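Local coordinates for universal stress protein A-like protein (Arabidopsis thaliana, PDB 2GM3) that binds AMP through a Rossmann-like universal stress protein domain, although its cellular role remains to be established, at residues Ser15-Lys18 / Ser24-Cys27; Lys47-His52 / Lys121-Asp126; Arg29-Thr34 / Val93-Glu98; Phe149-Ala154 / Val158-Arg163. All blocks are in the same frame, centred on the assembly; numbering follows the deposited sequence.

Contact 1: Ser15-Lys18 / Ser24-Cys27. With AMP (adenosine monophosphate), chain G.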
loop_
_atom_site.group_PDB
_atom_site.type_symbol
_atom_site.label_atom_id
_atom_site.label_comp_id
_atom_site.label_asym_id
_atom_site.label_seq_id
_atom_site.Cartn_x
_atom_site.Cartn_y
_atom_site.Cartn_z
ATOM N N SER A 15 16.807 -12.512 -4.207
ATOM C CA SER A 15 16.346 -13.085 -5.454
ATOM C C SER A 15 16.724 -14.548 -5.517
ATOM O O SER A 15 17.754 -14.942 -4.969
ATOM C CB SER A 15 16.960 -12.369 -6.639
ATOM O OG SER A 15 16.927 -13.222 -7.759
ATOM N N THR A 16 15.900 -15.352 -6.188
ATOM C CA THR A 16 16.245 -16.764 -6.412
ATOM C C THR A 16 16.773 -17.021 -7.830
ATOM O O THR A 16 17.276 -18.107 -8.100
ATOM C CB THR A 16 15.093 -17.748 -6.073
ATOM O OG1 THR A 16 13.995 -17.515 -6.953
ATOM C CG2 THR A 16 14.620 -17.565 -4.628
ATOM N N ILE A 17 16.655 -16.037 -8.724
ATOM C CA ILE A 17 17.165 -16.170 -10.081
ATOM C C ILE A 17 18.401 -15.315 -10.275
ATOM O O ILE A 17 19.374 -15.745 -10.909
ATOM C CB ILE A 17 16.131 -15.780 -11.153
ATOM C CG1 ILE A 17 15.201 -14.661 -10.642
ATOM C CG2 ILE A 17 15.376 -17.050 -11.672
ATOM C CD1 ILE A 17 15.042 -13.517 -11.614
ATOM N N LYS A 18 18.351 -14.090 -9.753
ATOM C CA LYS A 18 19.515 -13.208 -9.776
ATOM C C LYS A 18 20.542 -13.800 -8.831
ATOM O O LYS A 18 20.191 -14.233 -7.737
ATOM C CB LYS A 18 19.162 -11.781 -9.320
ATOM C CG LYS A 18 18.164 -11.049 -10.233
ATOM C CD LYS A 18 18.316 -9.531 -10.193
ATOM C CE LYS A 18 18.641 -9.001 -11.626
ATOM N NZ LYS A 18 19.043 -7.538 -11.640
ATOM N N SER A 24 15.354 -9.457 -4.334
ATOM C CA SER A 24 14.353 -9.915 -5.304
ATOM C C SER A 24 13.944 -8.732 -6.182
ATOM O O SER A 24 13.926 -7.585 -5.715
ATOM C CB SER A 24 13.147 -10.509 -4.576
ATOM O OG SER A 24 12.326 -9.524 -3.979
ATOM N N ILE A 25 13.628 -9.005 -7.438
ATOM C CA ILE A 25 13.134 -7.981 -8.342
ATOM C C ILE A 25 11.942 -7.232 -7.742
ATOM O O ILE A 25 11.857 -6.013 -7.838
ATOM C CB ILE A 25 12.750 -8.548 -9.704
ATOM C CG1 ILE A 25 13.898 -9.351 -10.319
ATOM C CG2 ILE A 25 12.417 -7.423 -10.643
ATOM C CD1 ILE A 25 13.428 -10.290 -11.394
ATOM N N SER A 26 11.065 -7.954 -7.054
ATOM C CA SER A 26 9.844 -7.339 -6.606
ATOM C C SER A 26 10.061 -6.360 -5.440
ATOM O O SER A 26 9.500 -5.253 -5.411
ATOM C CB SER A 26 8.771 -8.396 -6.310
ATOM O OG SER A 26 9.100 -9.143 -5.167
ATOM N N CYS A 27 10.883 -6.745 -4.481
ATOM C CA CYS A 27 11.064 -5.885 -3.326
ATOM C C CYS A 27 11.968 -4.735 -3.711
ATOM O O CYS A 27 11.870 -3.672 -3.142
ATOM C CB CYS A 27 11.593 -6.645 -2.113
ATOM S SG CYS A 27 13.400 -6.913 -2.117
HETATM P P AMP G . 4.791 -12.419 -3.007
HETATM O O1P AMP G . 5.328 -13.544 -2.322
HETATM O O2P AMP G . 5.169 -12.327 -4.438
HETATM O O3P AMP G . 3.383 -12.123 -2.815
HETATM O "O5'" AMP G . 5.462 -11.106 -2.403
HETATM C "C5'" AMP G . 6.848 -10.893 -2.546
HETATM C "C4'" AMP G . 7.210 -9.863 -1.509
HETATM O "O4'" AMP G . 7.074 -10.391 -0.146
HETATM C "C3'" AMP G . 8.638 -9.409 -1.613
HETATM O "O3'" AMP G . 8.702 -8.372 -2.635
HETATM C "C2'" AMP G . 8.860 -8.828 -0.225
HETATM O "O2'" AMP G . 8.353 -7.493 -0.201
HETATM C "C1'" AMP G . 8.028 -9.734 0.674
HETATM N N9 AMP G . 8.876 -10.855 1.125
HETATM C C8 AMP G . 8.966 -12.099 0.599
HETATM N N7 AMP G . 9.861 -12.813 1.304
HETATM C C5 AMP G . 10.307 -12.039 2.302
HETATM C C6 AMP G . 11.208 -12.205 3.358
HETATM N N6 AMP G . 11.867 -13.330 3.569
HETATM N N1 AMP G . 11.420 -11.181 4.176
HETATM C C2 AMP G . 10.820 -10.017 4.033
HETATM N N3 AMP G . 9.952 -9.809 3.054
HETATM C C4 AMP G . 9.679 -10.799 2.182
#
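Ile-17 and Ile-25 supply the apolar part of this contact: their CD1 methyls meet at 3.6 Å, the two side chains crossing at about a right angle. Lys-18 adds its aliphatic stem, with CD alongside CG1 of Ile-25. The backbones of Ser-15 and Ser-24 run close, with CA atoms 3.7 Å apart, and Ser-15 CB rests against Ser-24 CA. The amide nitrogens of these serines are also neighbours, but both are donors.

Hydrogen bonding runs within each segment instead. Ser-15 OG, turned anti to its own nitrogen (chi1 157°), accepts from Ile-17 N at 3.0 Å and from Lys-18 N at 2.6 Å, an ST turn and ST motif that curl residues 15-18 around one hydroxyl. It is also bonded to OXT of Asp-175, the chain terminus. Ser-24 caps helix 25-39, its OG accepting from Cys-27 N at 3.2 Å in a nearly straight hydrogen bond (N-H...O 161°); the same hydroxyl pairs with Asn-13 OD1, which ties the cap to the AMP-binding loop.

Ligand bonding comes from within this first turn. The ribose O3' of AMP donates to Ser-26 OG at 2.7 Å, and that oxygen is bonded to Asp-175 OD1 as well. A loop leaving strand 6-11 and a capped helix start bearing on the ribose form part of the universal stress protein nucleotide site, shared with Gly-131, Arg-133 and Ser-147.

Contact 2: Lys47-His52 / Lys121-Asp126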
loop_
_atom_site.group_PDB
_atom_site.type_symbol
_atom_site.label_atom_id
_atom_site.label_comp_id
_atom_site.label_asym_id
_atom_site.label_seq_id
_atom_site.Cartn_x
_atom_site.Cartn_y
_atom_site.Cartn_z
ATOM N N LYS A 47 10.881 7.751 7.241
ATOM C CA LYS A 47 11.917 6.884 7.770
ATOM C C LYS A 47 11.651 5.449 7.287
ATOM O O LYS A 47 10.552 4.937 7.416
ATOM C CB LYS A 47 11.911 6.961 9.305
ATOM C CG LYS A 47 12.932 6.063 9.963
ATOM C CD LYS A 47 13.097 6.331 11.436
ATOM C CE LYS A 47 14.131 5.372 12.011
ATOM N NZ LYS A 47 14.841 5.961 13.206
ATOM N N ILE A 48 12.654 4.812 6.715
ATOM C CA ILE A 48 12.466 3.504 6.144
ATOM C C ILE A 48 12.907 2.437 7.147
ATOM O O ILE A 48 14.013 2.507 7.710
ATOM C CB ILE A 48 13.246 3.382 4.868
ATOM C CG1 ILE A 48 12.887 4.549 3.934
ATOM C CG2 ILE A 48 13.022 2.026 4.227
ATOM C CD1 ILE A 48 11.393 4.721 3.529
ATOM N N LEU A 49 12.025 1.476 7.402
ATOM C CA LEU A 49 12.339 0.375 8.303
ATOM C C LEU A 49 12.452 -0.891 7.433
ATOM O O LEU A 49 11.476 -1.351 6.898
ATOM C CB LEU A 49 11.269 0.239 9.401
ATOM C CG LEU A 49 10.997 1.504 10.187
ATOM C CD1 LEU A 49 9.763 1.346 11.001
ATOM C CD2 LEU A 49 12.159 1.847 11.104
ATOM N N LEU A 50 13.667 -1.391 7.256
ATOM C CA LEU A 50 13.914 -2.491 6.352
ATOM C C LEU A 50 13.932 -3.787 7.113
ATOM O O LEU A 50 14.764 -3.978 7.987
ATOM C CB LEU A 50 15.242 -2.301 5.656
ATOM C CG LEU A 50 15.395 -1.108 4.725
ATOM C CD1 LEU A 50 16.825 -0.753 4.631
ATOM C CD2 LEU A 50 14.796 -1.481 3.286
ATOM N N LEU A 51 12.987 -4.669 6.805
ATOM C CA LEU A 51 12.946 -5.946 7.463
ATOM C C LEU A 51 13.180 -7.099 6.475
ATOM O O LEU A 51 12.499 -7.199 5.438
ATOM C CB LEU A 51 11.634 -6.110 8.191
ATOM C CG LEU A 51 11.293 -7.532 8.624
ATOM C CD1 LEU A 51 12.093 -8.007 9.825
ATOM C CD2 LEU A 51 9.800 -7.588 8.930
ATOM N N HIS A 52 14.132 -7.968 6.829
ATOM C CA HIS A 52 14.328 -9.224 6.121
ATOM C C HIS A 52 13.957 -10.360 7.015
ATOM O O HIS A 52 14.422 -10.454 8.152
ATOM C CB HIS A 52 15.781 -9.406 5.690
ATOM C CG HIS A 52 16.039 -10.733 5.063
ATOM N ND1 HIS A 52 15.515 -11.091 3.840
ATOM C CD2 HIS A 52 16.755 -11.802 5.494
ATOM C CE1 HIS A 52 15.907 -12.316 3.533
ATOM N NE2 HIS A 52 16.678 -12.761 4.509
ATOM N N LYS A 121 3.047 -5.329 14.162
ATOM C CA LYS A 121 2.463 -5.003 15.451
ATOM C C LYS A 121 3.441 -4.667 16.582
ATOM O O LYS A 121 3.047 -4.052 17.565
ATOM C CB LYS A 121 1.328 -5.954 15.888
ATOM C CG LYS A 121 1.525 -7.449 15.678
ATOM C CD LYS A 121 0.169 -8.071 15.235
ATOM C CE LYS A 121 -0.066 -9.442 15.849
ATOM N NZ LYS A 121 -0.292 -9.312 17.328
ATOM N N ARG A 122 4.723 -4.993 16.401
ATOM C CA ARG A 122 5.764 -4.708 17.401
ATOM C C ARG A 122 6.311 -3.304 17.153
ATOM O O ARG A 122 6.418 -2.501 18.066
ATOM C CB ARG A 122 6.896 -5.747 17.274
ATOM C CG ARG A 122 7.917 -5.857 18.422
ATOM C CD ARG A 122 9.261 -6.451 17.935
ATOM N NE ARG A 122 10.172 -5.346 17.727
ATOM C CZ ARG A 122 11.062 -5.214 16.760
ATOM N NH1 ARG A 122 11.256 -6.131 15.840
ATOM N NH2 ARG A 122 11.776 -4.119 16.726
ATOM N N VAL A 123 6.633 -3.020 15.896
ATOM C CA VAL A 123 7.344 -1.812 15.513
ATOM C C VAL A 123 6.362 -0.691 15.274
ATOM O O VAL A 123 6.675 0.478 15.478
ATOM C CB VAL A 123 8.163 -2.085 14.238
ATOM C CG1 VAL A 123 8.693 -0.801 13.612
ATOM C CG2 VAL A 123 9.304 -3.037 14.551
ATOM N N ARG A 124 5.161 -1.064 14.852
ATOM C CA ARG A 124 4.099 -0.124 14.536
ATOM C C ARG A 124 4.495 0.935 13.535
ATOM O O ARG A 124 4.465 2.105 13.838
ATOM C CB ARG A 124 3.461 0.447 15.823
ATOM C CG ARG A 124 2.210 -0.354 16.185
ATOM C CD ARG A 124 1.841 -0.318 17.624
ATOM N NE ARG A 124 3.021 -0.032 18.444
ATOM C CZ ARG A 124 2.979 0.326 19.723
ATOM N NH1 ARG A 124 1.829 0.436 20.380
ATOM N NH2 ARG A 124 4.104 0.583 20.341
ATOM N N PRO A 125 4.840 0.509 12.313
ATOM C CA PRO A 125 5.156 1.455 11.232
ATOM C C PRO A 125 3.850 2.066 10.722
ATOM O O PRO A 125 2.769 1.531 10.973
ATOM C CB PRO A 125 5.803 0.572 10.170
ATOM C CG PRO A 125 5.163 -0.771 10.394
ATOM C CD PRO A 125 4.894 -0.893 11.857
ATOM N N ASP A 126 3.932 3.203 10.054
ATOM C CA ASP A 126 2.731 3.821 9.597
ATOM C C ASP A 126 2.164 2.985 8.454
ATOM O O ASP A 126 0.956 2.819 8.365
ATOM C CB ASP A 126 3.002 5.245 9.189
ATOM C CG ASP A 126 3.408 6.109 10.363
ATOM O OD1 ASP A 126 2.598 6.314 11.289
ATOM O OD2 ASP A 126 4.555 6.586 10.363
#
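Leu-49 and Pro-125 are the closest backbone positions, their CA atoms 7.8 Å apart, where strand 46-54 passes under the end of helix 112-123 and the turn that follows it. That separation leaves the meeting to side chains, and one branch of Leu-49 does the touching. Its CB points toward the helix end, and with CG anti to the carbonyl carbon (chi1 -54°) CD1 meets Val-123 CG1 tip to tip at 3.5 Å. The same CD1 passes slantwise by Pro-125, whose ring carbon CB is 4.1 Å away.

Helix 112-123 belongs to the beta-alpha-beta crossover from strand 102-109 to strand 127-132. In the sheet order, strands 46-54 and 6-11 lie between those two, so the connection has to span them, and Leu-49 is met on the way. Arg-124, the first residue past the helix, has a positive phi of 54°; after it, the CB of Pro-125 points toward strand 46-54, and the residue also packs on Met-9 of strand 6-11.

Val-123 uses its other branch too: CG2 lies 3.4 Å above one face of the Arg-122 guanidinium, offset toward its rim, while Arg-122 NH1 forms a salt bridge with Glu-119 one turn back. Beyond the turn, Asp-126 OD2 accepts from Lys-7 N, joining the approach to strand 127-132 to the neighbouring strand, and Asp-126 packs on Trp-33 of the second subunit.

Contact 3: Arg29-Thr34 / Val93-Glu98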
loop_
_atom_site.group_PDB
_atom_site.type_symbol
_atom_site.label_atom_id
_atom_site.label_comp_id
_atom_site.label_asym_id
_atom_site.label_seq_id
_atom_site.Cartn_x
_atom_site.Cartn_y
_atom_site.Cartn_z
ATOM N N ARG A 29 11.940 -3.298 -6.770
ATOM C CA ARG A 29 11.002 -2.433 -7.436
ATOM C C ARG A 29 10.145 -1.707 -6.406
ATOM O O ARG A 29 9.965 -0.482 -6.480
ATOM C CB ARG A 29 10.125 -3.227 -8.421
ATOM C CG ARG A 29 8.987 -2.408 -8.980
ATOM C CD ARG A 29 9.545 -1.185 -9.742
ATOM N NE ARG A 29 10.621 -1.604 -10.617
ATOM C CZ ARG A 29 11.744 -0.935 -10.800
ATOM N NH1 ARG A 29 11.947 0.229 -10.182
ATOM N NH2 ARG A 29 12.665 -1.440 -11.603
ATOM N N ALA A 30 9.660 -2.470 -5.426
ATOM C CA ALA A 30 8.846 -1.917 -4.355
ATOM C C ALA A 30 9.552 -0.780 -3.597
ATOM O O ALA A 30 8.962 0.267 -3.347
ATOM C CB ALA A 30 8.468 -3.005 -3.403
ATOM N N PHE A 31 10.804 -1.024 -3.226
ATOM C CA PHE A 31 11.618 -0.037 -2.530
ATOM C C PHE A 31 11.876 1.174 -3.417
ATOM O O PHE A 31 11.636 2.290 -3.008
ATOM C CB PHE A 31 12.953 -0.654 -2.163
ATOM C CG PHE A 31 13.913 0.293 -1.511
ATOM C CD1 PHE A 31 13.887 0.477 -0.121
ATOM C CD2 PHE A 31 14.919 0.916 -2.267
ATOM C CE1 PHE A 31 14.796 1.325 0.484
ATOM C CE2 PHE A 31 15.848 1.747 -1.656
ATOM C CZ PHE A 31 15.793 1.946 -0.278
ATOM N N GLU A 32 12.358 0.959 -4.624
ATOM C CA GLU A 32 12.672 2.089 -5.498
ATOM C C GLU A 32 11.449 2.939 -5.843
ATOM O O GLU A 32 11.531 4.149 -5.913
ATOM C CB GLU A 32 13.361 1.637 -6.786
ATOM C CG GLU A 32 14.663 0.913 -6.450
ATOM C CD GLU A 32 15.580 0.684 -7.628
ATOM O OE1 GLU A 32 15.100 0.544 -8.780
ATOM O OE2 GLU A 32 16.804 0.631 -7.363
ATOM N N TRP A 33 10.319 2.289 -6.052
ATOM C CA TRP A 33 9.103 2.970 -6.350
ATOM C C TRP A 33 8.699 3.848 -5.173
ATOM O O TRP A 33 8.309 5.003 -5.379
ATOM C CB TRP A 33 8.005 1.957 -6.630
ATOM C CG TRP A 33 6.737 2.549 -7.088
ATOM C CD1 TRP A 33 6.351 2.749 -8.387
ATOM C CD2 TRP A 33 5.664 3.012 -6.275
ATOM N NE1 TRP A 33 5.120 3.299 -8.425
ATOM C CE2 TRP A 33 4.661 3.475 -7.146
ATOM C CE3 TRP A 33 5.453 3.095 -4.893
ATOM C CZ2 TRP A 33 3.463 4.026 -6.687
ATOM C CZ3 TRP A 33 4.253 3.631 -4.435
ATOM C CH2 TRP A 33 3.269 4.076 -5.338
ATOM N N THR A 34 8.766 3.294 -3.963
ATOM C CA THR A 34 8.450 4.048 -2.773
ATOM C C THR A 34 9.313 5.283 -2.636
ATOM O O THR A 34 8.782 6.320 -2.307
ATOM C CB THR A 34 8.536 3.192 -1.478
ATOM O OG1 THR A 34 7.696 2.045 -1.617
ATOM C CG2 THR A 34 8.049 3.989 -0.281
ATOM N N VAL A 93 20.276 -0.167 2.771
ATOM C CA VAL A 93 20.744 0.852 3.681
ATOM C C VAL A 93 21.643 1.825 2.898
ATOM O O VAL A 93 21.588 3.041 3.098
ATOM C CB VAL A 93 21.379 0.185 4.917
ATOM C CG1 VAL A 93 22.352 1.144 5.716
ATOM C CG2 VAL A 93 20.257 -0.396 5.794
ATOM N N ASN A 94 22.416 1.294 1.964
ATOM C CA ASN A 94 23.229 2.143 1.107
ATOM C C ASN A 94 22.364 3.022 0.229
ATOM O O ASN A 94 22.673 4.196 0.042
ATOM C CB ASN A 94 24.201 1.316 0.289
ATOM C CG ASN A 94 25.460 0.990 1.060
ATOM O OD1 ASN A 94 26.194 1.881 1.459
ATOM N ND2 ASN A 94 25.729 -0.285 1.256
ATOM N N LYS A 95 21.264 2.438 -0.269
ATOM C CA LYS A 95 20.309 3.122 -1.136
ATOM C C LYS A 95 19.660 4.294 -0.401
ATOM O O LYS A 95 19.524 5.379 -0.958
ATOM C CB LYS A 95 19.237 2.146 -1.628
ATOM C CG LYS A 95 19.673 1.098 -2.678
ATOM C CD LYS A 95 20.281 1.718 -3.936
ATOM C CE LYS A 95 21.768 1.431 -4.025
ATOM N NZ LYS A 95 22.320 1.747 -5.392
ATOM N N CYS A 96 19.300 4.061 0.860
ATOM C CA CYS A 96 18.785 5.090 1.753
ATOM C C CYS A 96 19.784 6.190 2.088
ATOM O O CYS A 96 19.446 7.389 2.078
ATOM C CB CYS A 96 18.313 4.433 3.035
ATOM S SG CYS A 96 16.836 3.477 2.739
ATOM N N HIS A 97 21.010 5.779 2.390
ATOM C CA HIS A 97 22.049 6.714 2.776
ATOM C C HIS A 97 22.416 7.613 1.599
ATOM O O HIS A 97 22.682 8.799 1.771
ATOM C CB HIS A 97 23.268 5.957 3.308
ATOM C CG HIS A 97 24.355 6.848 3.840
ATOM N ND1 HIS A 97 24.308 7.408 5.099
ATOM C CD2 HIS A 97 25.518 7.267 3.284
ATOM C CE1 HIS A 97 25.397 8.132 5.297
ATOM N NE2 HIS A 97 26.143 8.066 4.210
ATOM N N GLU A 98 22.411 7.044 0.399
ATOM C CA GLU A 98 22.770 7.789 -0.797
ATOM C C GLU A 98 21.873 8.988 -1.042
ATOM O O GLU A 98 22.364 10.034 -1.446
ATOM C CB GLU A 98 22.811 6.870 -2.021
ATOM C CG GLU A 98 24.099 6.088 -2.070
ATOM C CD GLU A 98 24.155 5.111 -3.211
ATOM O OE1 GLU A 98 23.067 4.641 -3.632
ATOM O OE2 GLU A 98 25.300 4.823 -3.673
#
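Phe-31 bridges helices 25-39 and 81-99, which lie side by side on one face of the Rossmann-like parallel sheet, and it meets Lys-95 and Cys-96. The sulfur-aromatic contact is edge-on: Cys-96 SG sits 4.8 Å from the ring centroid and 88° off the ring normal, hence almost in the ring plane, and its nearest ring carbon is Phe-31 CZ at 3.5 Å. With CG anti to the backbone nitrogen (chi1 177°), Phe-31 extends its ring far enough to reach the other helix.

Hydrocarbon packing comes from Lys-95, whose CB approaches Phe-31 CE2 obliquely at 3.4 Å. Bends at chi2 and chi3 then carry the lysine chain away from the ring. Phe-92 stacks with Phe-31 edge-to-face, and both Phe-31 and Cys-96 rest on the sheet, against Leu-50 and Cys-103 respectively.

Charged groups pair within their own helices: Lys-95 NZ with Glu-98 OE1 and Arg-29 NH1 with Glu-32 OE1, each at 3.5 Å. Arg-29 NE has a further partner in Glu-167. In helix 25-39, Ala-30 O is gripped twice, the Thr-34 amide and hydroxyl reaching it from opposite faces of the carbonyl plane, with Thr-34 OG1 donating at 2.8 Å.

Contact 4: Phe149-Ala154 / Val158-Arg163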
loop_
_atom_site.group_PDB
_atom_site.type_symbol
_atom_site.label_atom_id
_atom_site.label_comp_id
_atom_site.label_asym_id
_atom_site.label_seq_id
_atom_site.Cartn_x
_atom_site.Cartn_y
_atom_site.Cartn_z
ATOM N N PHE A 149 -0.886 -12.326 2.100
ATOM C CA PHE A 149 -1.062 -12.539 3.535
ATOM C C PHE A 149 -0.926 -11.236 4.304
ATOM O O PHE A 149 -1.718 -10.966 5.197
ATOM C CB PHE A 149 -0.043 -13.551 4.058
ATOM C CG PHE A 149 -0.286 -13.982 5.477
ATOM C CD1 PHE A 149 -1.145 -15.054 5.757
ATOM C CD2 PHE A 149 0.361 -13.345 6.533
ATOM C CE1 PHE A 149 -1.358 -15.485 7.078
ATOM C CE2 PHE A 149 0.149 -13.765 7.852
ATOM C CZ PHE A 149 -0.703 -14.833 8.124
ATOM N N CYS A 150 0.060 -10.431 3.934
ATOM C CA CYS A 150 0.259 -9.145 4.587
ATOM C C CYS A 150 -0.944 -8.178 4.442
ATOM O O CYS A 150 -1.418 -7.599 5.438
ATOM C CB CYS A 150 1.571 -8.519 4.113
ATOM S SG CYS A 150 3.016 -9.528 4.637
ATOM N N VAL A 151 -1.444 -8.057 3.219
ATOM C CA VAL A 151 -2.560 -7.188 2.900
ATOM C C VAL A 151 -3.755 -7.587 3.745
ATOM O O VAL A 151 -4.481 -6.729 4.263
ATOM C CB VAL A 151 -2.923 -7.330 1.395
ATOM C CG1 VAL A 151 -4.317 -6.771 1.091
ATOM C CG2 VAL A 151 -1.832 -6.691 0.541
ATOM N N LYS A 152 -3.933 -8.895 3.894
ATOM C CA LYS A 152 -5.059 -9.433 4.606
ATOM C C LYS A 152 -4.859 -9.259 6.129
ATOM O O LYS A 152 -5.804 -8.957 6.861
ATOM C CB LYS A 152 -5.235 -10.892 4.173
ATOM C CG LYS A 152 -6.252 -11.707 4.906
ATOM C CD LYS A 152 -6.434 -13.081 4.223
ATOM C CE LYS A 152 -7.211 -14.055 5.149
ATOM N NZ LYS A 152 -7.658 -15.326 4.504
ATOM N N HIS A 153 -3.637 -9.422 6.613
ATOM C CA HIS A 153 -3.458 -9.546 8.050
ATOM C C HIS A 153 -2.705 -8.427 8.760
ATOM O O HIS A 153 -2.945 -8.175 9.930
ATOM C CB HIS A 153 -2.838 -10.900 8.393
ATOM C CG HIS A 153 -3.778 -12.055 8.218
ATOM N ND1 HIS A 153 -4.911 -12.225 8.994
ATOM C CD2 HIS A 153 -3.739 -13.112 7.374
ATOM C CE1 HIS A 153 -5.534 -13.329 8.623
ATOM N NE2 HIS A 153 -4.846 -13.881 7.637
ATOM N N ALA A 154 -1.800 -7.748 8.071
ATOM C CA ALA A 154 -1.004 -6.727 8.747
ATOM C C ALA A 154 -1.880 -5.653 9.396
ATOM O O ALA A 154 -2.925 -5.286 8.872
ATOM C CB ALA A 154 0.026 -6.137 7.834
ATOM N N VAL A 158 -1.081 -1.360 3.942
ATOM C CA VAL A 158 -0.168 -2.144 3.147
ATOM C C VAL A 158 -0.174 -1.619 1.713
ATOM O O VAL A 158 -1.221 -1.431 1.132
ATOM C CB VAL A 158 -0.524 -3.688 3.169
ATOM C CG1 VAL A 158 0.550 -4.473 2.464
ATOM C CG2 VAL A 158 -0.642 -4.220 4.592
HETATM N N MSE A 159 1.006 -1.368 1.187
HETATM C CA MSE A 159 1.198 -0.921 -0.149
HETATM C C MSE A 159 1.795 -2.121 -0.847
HETATM O O MSE A 159 2.872 -2.583 -0.452
HETATM C CB MSE A 159 2.233 0.204 -0.141
HETATM C CG MSE A 159 2.630 0.654 -1.532
HETATM SE SE MSE A 159 1.158 1.619 -2.357
HETATM C CE MSE A 159 1.535 3.242 -1.622
ATOM N N THR A 160 1.106 -2.639 -1.863
ATOM C CA THR A 160 1.634 -3.737 -2.658
ATOM C C THR A 160 2.018 -3.185 -4.019
ATOM O O THR A 160 1.180 -2.598 -4.714
ATOM C CB THR A 160 0.628 -4.910 -2.876
ATOM O OG1 THR A 160 -0.579 -4.391 -3.400
ATOM C CG2 THR A 160 0.268 -5.544 -1.607
ATOM N N ILE A 161 3.294 -3.375 -4.381
ATOM C CA ILE A 161 3.846 -2.910 -5.640
ATOM C C ILE A 161 4.304 -4.097 -6.434
ATOM O O ILE A 161 5.075 -4.895 -5.933
ATOM C CB ILE A 161 5.050 -1.941 -5.392
ATOM C CG1 ILE A 161 4.590 -0.750 -4.534
ATOM C CG2 ILE A 161 5.678 -1.457 -6.731
ATOM C CD1 ILE A 161 5.548 -0.298 -3.551
ATOM N N LYS A 162 3.803 -4.208 -7.662
ATOM C CA LYS A 162 4.135 -5.267 -8.593
ATOM C C LYS A 162 5.239 -4.786 -9.486
ATOM O O LYS A 162 5.476 -3.597 -9.574
ATOM C CB LYS A 162 2.952 -5.646 -9.472
ATOM C CG LYS A 162 1.872 -6.416 -8.726
ATOM C CD LYS A 162 0.558 -6.401 -9.531
ATOM C CE LYS A 162 -0.639 -6.850 -8.688
ATOM N NZ LYS A 162 -1.892 -6.025 -9.041
ATOM N N ARG A 163 5.918 -5.709 -10.156
ATOM C CA ARG A 163 7.076 -5.401 -10.969
ATOM C C ARG A 163 6.633 -4.811 -12.281
ATOM O O ARG A 163 5.497 -5.012 -12.699
ATOM C CB ARG A 163 7.891 -6.676 -11.219
ATOM C CG ARG A 163 8.538 -7.219 -9.918
ATOM C CD ARG A 163 9.005 -8.639 -10.041
ATOM N NE ARG A 163 7.909 -9.488 -10.435
ATOM C CZ ARG A 163 7.966 -10.801 -10.410
ATOM N NH1 ARG A 163 9.087 -11.402 -9.998
ATOM N NH2 ARG A 163 6.916 -11.506 -10.809
#
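Val-151 packs on Val-158 without the flat rings of Phe-149 and His-153, which meet each other within the helix. His-153 CD2 lies 3.4 Å above one face of the Phe-149 ring, offset toward the rim, and Lys-152 CG similarly covers a face of the His-153 imidazole at 3.7 Å. Phe-149 also packs on Cys-117 of helix 112-123.

Between the segments the contact is aliphatic. Helix 149-153 and strand 158-162 run nearly antiparallel, at 158°, with axes 8.6 Å apart. Val-158 straddles the helix end with both branches: CG1 meets Val-151 CG2 at 3.8 Å, while CG2 meets Ala-154 CB at 3.8 Å and also lies by the carbonyl oxygen of Cys-150. Val-158 CG1 stands anti to its backbone nitrogen (chi1 -173°), which aims CG1 at Val-151 and leaves CG2 for Ala-154. Val-151 CG2 also meets Thr-160 CG2, the side chains crossing at about a right angle; their 3.2 Å separation is short for two methyls, so its exact value is doubtful.

Leu-128 and Val-130 of strand 127-132 continue this packing beneath Cys-150 and Thr-160. Lys-162 NZ is bonded to Val-151 O of the second subunit, and Val-158, Met-159 and Thr-160 pair antiparallel with a strand of that subunit. A helix-to-strand return closing a beta-alpha-beta unit, with an edge strand that carries the sheet into a second subunit, is seen in other universal stress protein dimers.

Contacts 2, 3 and 4 are buried and rest on the same parallel sheet, whereas contact 1 lies largely at the surface beside AMP. Contacts 1 and 3 share helix 25-39: its capped start is polar and ligand-facing, while its middle packs on a second helix through Phe-31. Contacts 2 and 3 meet through strand 46-54, where Leu-50 CD1 lies 3.6 Å from Val-93 CG2; Leu-49 and Leu-50 point to opposite faces of the sheet. Contact 4 occupies the strand outermost within the chain, reaching contact 3 through Ile-161 and contact 1 through Arg-163. Apolar contacts dominate the sheet faces, hydrogen-bonded turns the ligand end, and the outermost strand adds intersubunit pairing to its apolar packing.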